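Local coordinates for multisubunit Na+/H+ antiporter, D subunit (Anoxybacillus flavithermus, PDB 6Z16), which is a membrane subunit of a multisubunit sodium/proton antiporter, related to complex I, that probably takes part in exchanging sodium ions for protons across the cell membrane, at residues D[238-250]-D[330-342]. Numbering follows the deposited sequence.
Sequences TPVLALFGGLLTK and LLQDMVMKAMLFL
K250 NZ has two partners: it donates a hydrogen bond to the backbone oxygen G245 O (K250 NZ to G245 O 2.8 Å), nearly in line with that carbonyl, and forms a salt bridge across the contact with D333 OD2 at 3.5 Å. The other carboxylate oxygen, D333 OD1, takes K337 NZ at 2.9 Å through its syn lone pair. D333 thus joins the two lysines in one buried salt-bridge network, one carboxylate oxygen to each. A bend at chi2 (81°) lays the K250 chain over the opposite helix as a knob among L330, D333, M334 and K337, with K250 CG 3.7 Å from M334 CG. K250 lies just past the break between helices 238-247 and 249-263; buried lysines and an acid here are consistent with the proton path of complex I-related antiporter subunits.

Farther along, helices 238-247 and 330-342 run antiparallel at 159°, their axes coming within 7.7 Å; the nearest CA pairs are A242 with A338 and G246 with M334. L241 lies over one face of the F341 ring, its CG 3.9 Å from the centroid in a CH-pi contact, while G245, lacking a side chain, leaves room for the ring's CE2. Replacing F341 with an alanine is likely to strip L241 of its aromatic partner and open a gap beside G245.

Helix 296-315 flanks the pair at L241, D333, K337 and F341, and helix 76-99 packs against T238 and L342.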
ATOM      1  N   THR D 238      42.692  34.100 -37.174  1.00 46.92           N
ATOM      2  CA  THR D 238      42.270  35.293 -37.911  1.00 50.18           C
ATOM      3  C   THR D 238      40.764  35.574 -37.884  1.00 53.19           C
ATOM      4  O   THR D 238      40.397  36.731 -37.608  1.00 56.46           O
ATOM      5  CB  THR D 238      42.822  35.233 -39.342  1.00 46.88           C
ATOM      6  OG1 THR D 238      44.253  35.243 -39.305  1.00 44.36           O
ATOM      7  CG2 THR D 238      42.330  36.407 -40.157  1.00 49.85           C
ATOM      8  N   PRO D 239      39.845  34.623 -38.156  1.00 44.86           N
ATOM      9  CA  PRO D 239      38.424  35.008 -38.066  1.00 41.64           C
ATOM     10  C   PRO D 239      37.953  35.250 -36.643  1.00 41.57           C
ATOM     11  O   PRO D 239      37.076  36.098 -36.428  1.00 42.17           O
ATOM     12  CB  PRO D 239      37.696  33.825 -38.708  1.00 41.09           C
ATOM     13  CG  PRO D 239      38.578  32.695 -38.500  1.00 40.65           C
ATOM     14  CD  PRO D 239      39.955  33.221 -38.622  1.00 34.27           C
ATOM     15  N   VAL D 240      38.547  34.553 -35.670  1.00 46.34           N
ATOM     16  CA  VAL D 240      38.287  34.823 -34.260  1.00 47.56           C
ATOM     17  C   VAL D 240      38.739  36.232 -33.904  1.00 41.02           C
ATOM     18  O   VAL D 240      38.034  36.978 -33.211  1.00 38.47           O
ATOM     19  CB  VAL D 240      38.993  33.764 -33.393  1.00 45.86           C
ATOM     20  CG1 VAL D 240      38.774  34.034 -31.928  1.00 37.28           C
ATOM     21  CG2 VAL D 240      38.524  32.377 -33.764  1.00 38.04           C
ATOM     22  N   LEU D 241      39.899  36.634 -34.424  1.00 43.48           N
ATOM     23  CA  LEU D 241      40.427  37.969 -34.184  1.00 41.96           C
ATOM     24  C   LEU D 241      39.583  39.041 -34.859  1.00 39.02           C
ATOM     25  O   LEU D 241      39.420  40.137 -34.316  1.00 42.97           O
ATOM     26  CB  LEU D 241      41.868  38.032 -34.669  1.00 32.28           C
ATOM     27  CG  LEU D 241      42.592  39.352 -34.545  1.00 27.93           C
ATOM     28  CD1 LEU D 241      42.598  39.810 -33.122  1.00 40.29           C
ATOM     29  CD2 LEU D 241      43.986  39.145 -35.033  1.00 34.87           C
ATOM     30  N   ALA D 242      39.042  38.742 -36.040  1.00 35.94           N
ATOM     31  CA  ALA D 242      38.156  39.684 -36.716  1.00 28.50           C
ATOM     32  C   ALA D 242      36.861  39.869 -35.943  1.00 36.53           C
ATOM     33  O   ALA D 242      36.343  40.990 -35.848  1.00 48.58           O
ATOM     34  CB  ALA D 242      37.867  39.203 -38.134  1.00 32.65           C
ATOM     35  N   LEU D 243      36.338  38.775 -35.376  1.00 41.83           N
ATOM     36  CA  LEU D 243      35.203  38.860 -34.460  1.00 52.59           C
ATOM     37  C   LEU D 243      35.523  39.705 -33.237  1.00 56.19           C
ATOM     38  O   LEU D 243      34.688  40.497 -32.789  1.00 49.16           O
ATOM     39  CB  LEU D 243      34.792  37.466 -34.005  1.00 61.96           C
ATOM     40  CG  LEU D 243      34.069  36.501 -34.917  1.00 59.56           C
ATOM     41  CD1 LEU D 243      34.090  35.166 -34.226  1.00 60.65           C
ATOM     42  CD2 LEU D 243      32.645  36.980 -35.116  1.00 57.62           C
ATOM     43  N   PHE D 244      36.722  39.529 -32.675  1.00 54.35           N
ATOM     44  CA  PHE D 244      37.085  40.239 -31.452  1.00 48.73           C
ATOM     45  C   PHE D 244      37.251  41.730 -31.710  1.00 60.72           C
ATOM     46  O   PHE D 244      36.689  42.561 -30.988  1.00 59.21           O
ATOM     47  CB  PHE D 244      38.374  39.670 -30.860  1.00 57.17           C
ATOM     48  CG  PHE D 244      38.232  38.313 -30.215  1.00 76.75           C
ATOM     49  CD1 PHE D 244      37.003  37.676 -30.099  1.00 76.90           C
ATOM     50  CD2 PHE D 244      39.345  37.705 -29.662  1.00 79.19           C
ATOM     51  CE1 PHE D 244      36.903  36.449 -29.483  1.00 79.38           C
ATOM     52  CE2 PHE D 244      39.249  36.481 -29.045  1.00 78.12           C
ATOM     53  CZ  PHE D 244      38.029  35.856 -28.950  1.00 79.97           C
ATOM     54  N   GLY D 245      38.016  42.083 -32.745  1.00 65.49           N
ATOM     55  CA  GLY D 245      38.247  43.478 -33.061  1.00 64.77           C
ATOM     56  C   GLY D 245      37.019  44.191 -33.580  1.00 80.14           C
ATOM     57  O   GLY D 245      36.870  45.399 -33.379  1.00 90.48           O
ATOM     58  N   GLY D 246      36.114  43.465 -34.237  1.00 72.41           N
ATOM     59  CA  GLY D 246      34.897  44.095 -34.703  1.00 73.75           C
ATOM     60  C   GLY D 246      33.865  44.344 -33.627  1.00 92.35           C
ATOM     61  O   GLY D 246      33.116  45.322 -33.708  1.00101.87           O
ATOM     62  N   LEU D 247      33.815  43.495 -32.599  1.00 91.08           N
ATOM     63  CA  LEU D 247      32.640  43.436 -31.735  1.00 76.16           C
ATOM     64  C   LEU D 247      32.912  43.671 -30.258  1.00 69.37           C
ATOM     65  O   LEU D 247      32.079  44.282 -29.586  1.00 69.61           O
ATOM     66  CB  LEU D 247      31.953  42.076 -31.895  1.00 76.37           C
ATOM     67  CG  LEU D 247      31.376  41.767 -33.272  1.00 67.59           C
ATOM     68  CD1 LEU D 247      30.903  40.324 -33.341  1.00 56.85           C
ATOM     69  CD2 LEU D 247      30.248  42.731 -33.585  1.00 66.88           C
ATOM     70  N   LEU D 248      34.038  43.188 -29.720  1.00 72.63           N
ATOM     71  CA  LEU D 248      34.182  43.108 -28.266  1.00 61.02           C
ATOM     72  C   LEU D 248      34.440  44.467 -27.637  1.00 56.99           C
ATOM     73  O   LEU D 248      33.843  44.802 -26.610  1.00 59.13           O
ATOM     74  CB  LEU D 248      35.309  42.161 -27.878  1.00 56.89           C
ATOM     75  CG  LEU D 248      35.220  40.668 -28.146  1.00 54.17           C
ATOM     76  CD1 LEU D 248      36.458  40.037 -27.551  1.00 60.03           C
ATOM     77  CD2 LEU D 248      33.969  40.087 -27.545  1.00 44.36           C
ATOM     78  N   THR D 249      35.342  45.250 -28.214  1.00 56.25           N
ATOM     79  CA  THR D 249      35.663  46.543 -27.633  1.00 51.03           C
ATOM     80  C   THR D 249      34.581  47.582 -27.867  1.00 46.03           C
ATOM     81  O   THR D 249      34.566  48.602 -27.175  1.00 58.71           O
ATOM     82  CB  THR D 249      36.990  47.047 -28.188  1.00 47.11           C
ATOM     83  OG1 THR D 249      36.894  47.160 -29.611  1.00 44.50           O
ATOM     84  CG2 THR D 249      38.090  46.078 -27.842  1.00 56.15           C
ATOM     85  N   LYS D 250      33.673  47.344 -28.807  1.00 47.51           N
ATOM     86  CA  LYS D 250      32.683  48.344 -29.172  1.00 44.77           C
ATOM     87  C   LYS D 250      31.396  48.225 -28.381  1.00 50.07           C
ATOM     88  O   LYS D 250      30.522  49.085 -28.523  1.00 48.18           O
ATOM     89  CB  LYS D 250      32.358  48.273 -30.665  1.00 51.43           C
ATOM     90  CG  LYS D 250      33.326  49.023 -31.570  1.00 70.08           C
ATOM     91  CD  LYS D 250      34.587  48.238 -31.850  1.00 72.72           C
ATOM     92  CE  LYS D 250      35.458  48.956 -32.841  1.00 88.19           C
ATOM     93  NZ  LYS D 250      36.720  48.220 -33.087  1.00101.21           N
ATOM     94  N   LEU D 330      31.232  54.881 -35.294  1.00 36.28           N
ATOM     95  CA  LEU D 330      31.118  53.590 -34.622  1.00 31.29           C
ATOM     96  C   LEU D 330      30.769  52.475 -35.596  1.00 35.69           C
ATOM     97  O   LEU D 330      31.442  51.430 -35.626  1.00 36.59           O
ATOM     98  CB  LEU D 330      30.073  53.699 -33.511  1.00 29.39           C
ATOM     99  CG  LEU D 330      29.601  52.485 -32.713  1.00 38.65           C
ATOM    100  CD1 LEU D 330      30.738  51.727 -32.062  1.00 41.90           C
ATOM    101  CD2 LEU D 330      28.628  52.962 -31.655  1.00 32.88           C
ATOM    102  N   LEU D 331      29.728  52.696 -36.410  1.00 32.64           N
ATOM    103  CA  LEU D 331      29.287  51.677 -37.365  1.00 28.36           C
ATOM    104  C   LEU D 331      30.375  51.361 -38.388  1.00 25.31           C
ATOM    105  O   LEU D 331      30.742  50.182 -38.596  1.00 23.17           O
ATOM    106  CB  LEU D 331      28.019  52.150 -38.071  1.00 32.84           C
ATOM    107  CG  LEU D 331      26.809  52.456 -37.193  1.00 39.61           C
ATOM    108  CD1 LEU D 331      25.675  53.001 -38.035  1.00 36.05           C
ATOM    109  CD2 LEU D 331      26.359  51.248 -36.408  1.00 45.59           C
ATOM    110  N   GLN D 332      30.944  52.414 -39.000  1.00 32.72           N
ATOM    111  CA  GLN D 332      31.949  52.163 -40.026  1.00 39.99           C
ATOM    112  C   GLN D 332      33.225  51.586 -39.430  1.00 46.51           C
ATOM    113  O   GLN D 332      33.919  50.821 -40.102  1.00 48.93           O
ATOM    114  CB  GLN D 332      32.247  53.437 -40.829  1.00 30.26           C
ATOM    115  CG  GLN D 332      33.023  54.546 -40.126  1.00 45.65           C
ATOM    116  CD  GLN D 332      34.533  54.404 -40.282  1.00 55.11           C
ATOM    117  OE1 GLN D 332      35.018  53.852 -41.269  1.00 55.44           O
ATOM    118  NE2 GLN D 332      35.278  54.884 -39.299  1.00 46.55           N
ATOM    119  N   ASP D 333      33.523  51.881 -38.160  1.00 47.01           N
ATOM    120  CA  ASP D 333      34.757  51.372 -37.586  1.00 62.45           C
ATOM    121  C   ASP D 333      34.649  49.908 -37.203  1.00 65.14           C
ATOM    122  O   ASP D 333      35.642  49.184 -37.331  1.00 65.88           O
ATOM    123  CB  ASP D 333      35.166  52.210 -36.381  1.00 80.25           C
ATOM    124  CG  ASP D 333      36.536  51.842 -35.872  1.00 96.26           C
ATOM    125  OD1 ASP D 333      37.522  52.083 -36.600  1.00 95.22           O
ATOM    126  OD2 ASP D 333      36.638  51.338 -34.737  1.00 94.62           O
ATOM    127  N   MET D 334      33.469  49.460 -36.750  1.00 53.87           N
ATOM    128  CA  MET D 334      33.228  48.025 -36.573  1.00 37.82           C
ATOM    129  C   MET D 334      33.480  47.262 -37.868  1.00 39.14           C
ATOM    130  O   MET D 334      34.297  46.315 -37.906  1.00 41.35           O
ATOM    131  CB  MET D 334      31.792  47.791 -36.110  1.00 32.43           C
ATOM    132  CG  MET D 334      31.476  48.296 -34.730  1.00 41.95           C
ATOM    133  SD  MET D 334      29.723  48.172 -34.358  1.00 67.65           S
ATOM    134  CE  MET D 334      29.534  46.401 -34.215  1.00 88.81           C
ATOM    135  N   VAL D 335      32.822  47.713 -38.952  1.00 42.48           N
ATOM    136  CA  VAL D 335      32.953  47.044 -40.250  1.00 43.29           C
ATOM    137  C   VAL D 335      34.401  47.078 -40.742  1.00 45.91           C
ATOM    138  O   VAL D 335      34.946  46.064 -41.207  1.00 48.74           O
ATOM    139  CB  VAL D 335      31.990  47.683 -41.267  1.00 42.62           C
ATOM    140  CG1 VAL D 335      32.176  47.083 -42.641  1.00 36.08           C
ATOM    141  CG2 VAL D 335      30.552  47.524 -40.808  1.00 36.09           C
ATOM    142  N   MET D 336      35.074  48.210 -40.545  1.00 42.87           N
ATOM    143  CA  MET D 336      36.394  48.423 -41.116  1.00 45.30           C
ATOM    144  C   MET D 336      37.468  47.632 -40.382  1.00 40.84           C
ATOM    145  O   MET D 336      38.395  47.113 -41.015  1.00 37.09           O
ATOM    146  CB  MET D 336      36.712  49.915 -41.093  1.00 72.98           C
ATOM    147  CG  MET D 336      37.872  50.320 -41.960  1.00 86.00           C
ATOM    148  SD  MET D 336      37.490  49.913 -43.662  1.00 79.26           S
ATOM    149  CE  MET D 336      36.095  50.993 -43.914  1.00 74.06           C
ATOM    150  N   LYS D 337      37.361  47.512 -39.055  1.00 47.01           N
ATOM    151  CA  LYS D 337      38.365  46.745 -38.329  1.00 47.00           C
ATOM    152  C   LYS D 337      38.218  45.252 -38.572  1.00 48.64           C
ATOM    153  O   LYS D 337      39.240  44.548 -38.672  1.00 51.34           O
ATOM    154  CB  LYS D 337      38.312  47.058 -36.839  1.00 51.13           C
ATOM    155  CG  LYS D 337      38.659  48.490 -36.563  1.00 69.55           C
ATOM    156  CD  LYS D 337      40.096  48.792 -36.894  1.00 73.65           C
ATOM    157  CE  LYS D 337      40.299  50.280 -36.893  1.00 70.10           C
ATOM    158  NZ  LYS D 337      39.938  50.865 -35.592  1.00 64.30           N
ATOM    159  N   ALA D 338      36.974  44.758 -38.715  1.00 41.35           N
ATOM    160  CA  ALA D 338      36.806  43.365 -39.140  1.00 40.51           C
ATOM    161  C   ALA D 338      37.418  43.121 -40.523  1.00 43.19           C
ATOM    162  O   ALA D 338      38.126  42.117 -40.734  1.00 38.77           O
ATOM    163  CB  ALA D 338      35.328  42.991 -39.130  1.00 43.01           C
ATOM    164  N   MET D 339      37.211  44.068 -41.451  1.00 45.65           N
ATOM    165  CA  MET D 339      37.774  43.982 -42.799  1.00 42.25           C
ATOM    166  C   MET D 339      39.297  43.940 -42.782  1.00 38.34           C
ATOM    167  O   MET D 339      39.916  43.138 -43.496  1.00 37.32           O
ATOM    168  CB  MET D 339      37.309  45.191 -43.598  1.00 49.12           C
ATOM    169  CG  MET D 339      37.589  45.183 -45.072  1.00 60.80           C
ATOM    170  SD  MET D 339      37.339  46.855 -45.671  1.00 93.56           S
ATOM    171  CE  MET D 339      35.648  47.111 -45.167  1.00101.33           C
ATOM    172  N   LEU D 340      39.915  44.797 -41.969  1.00 41.92           N
ATOM    173  CA  LEU D 340      41.370  44.879 -41.956  1.00 48.65           C
ATOM    174  C   LEU D 340      42.009  43.655 -41.331  1.00 43.63           C
ATOM    175  O   LEU D 340      43.083  43.234 -41.782  1.00 36.58           O
ATOM    176  CB  LEU D 340      41.823  46.138 -41.236  1.00 54.07           C
ATOM    177  CG  LEU D 340      41.550  47.387 -42.059  1.00 58.14           C
ATOM    178  CD1 LEU D 340      41.846  48.608 -41.250  1.00 61.18           C
ATOM    179  CD2 LEU D 340      42.391  47.361 -43.318  1.00 42.63           C
ATOM    180  N   PHE D 341      41.373  43.056 -40.315  1.00 42.77           N
ATOM    181  CA  PHE D 341      41.924  41.798 -39.816  1.00 36.74           C
ATOM    182  C   PHE D 341      41.812  40.674 -40.836  1.00 37.46           C
ATOM    183  O   PHE D 341      42.721  39.833 -40.923  1.00 32.61           O
ATOM    184  CB  PHE D 341      41.270  41.376 -38.509  1.00 28.04           C
ATOM    185  CG  PHE D 341      41.749  42.136 -37.331  1.00 21.04           C
ATOM    186  CD1 PHE D 341      43.063  42.020 -36.931  1.00 19.92           C
ATOM    187  CD2 PHE D 341      40.883  42.899 -36.579  1.00 23.07           C
ATOM    188  CE1 PHE D 341      43.522  42.690 -35.837  1.00 21.58           C
ATOM    189  CE2 PHE D 341      41.332  43.572 -35.482  1.00 26.84           C
ATOM    190  CZ  PHE D 341      42.657  43.465 -35.106  1.00 21.48           C
ATOM    191  N   LEU D 342      40.739  40.655 -41.635  1.00 39.29           N
ATOM    192  CA  LEU D 342      40.658  39.626 -42.673  1.00 38.54           C
ATOM    193  C   LEU D 342      41.713  39.838 -43.766  1.00 42.70           C
ATOM    194  O   LEU D 342      42.295  38.860 -44.268  1.00 39.11           O
ATOM    195  CB  LEU D 342      39.249  39.589 -43.250  1.00 36.40           C
ATOM    196  CG  LEU D 342      38.169  39.192 -42.243  1.00 32.49           C
ATOM    197  CD1 LEU D 342      36.782  39.230 -42.847  1.00 26.55           C
ATOM    198  CD2 LEU D 342      38.470  37.845 -41.638  1.00 27.12           C
TER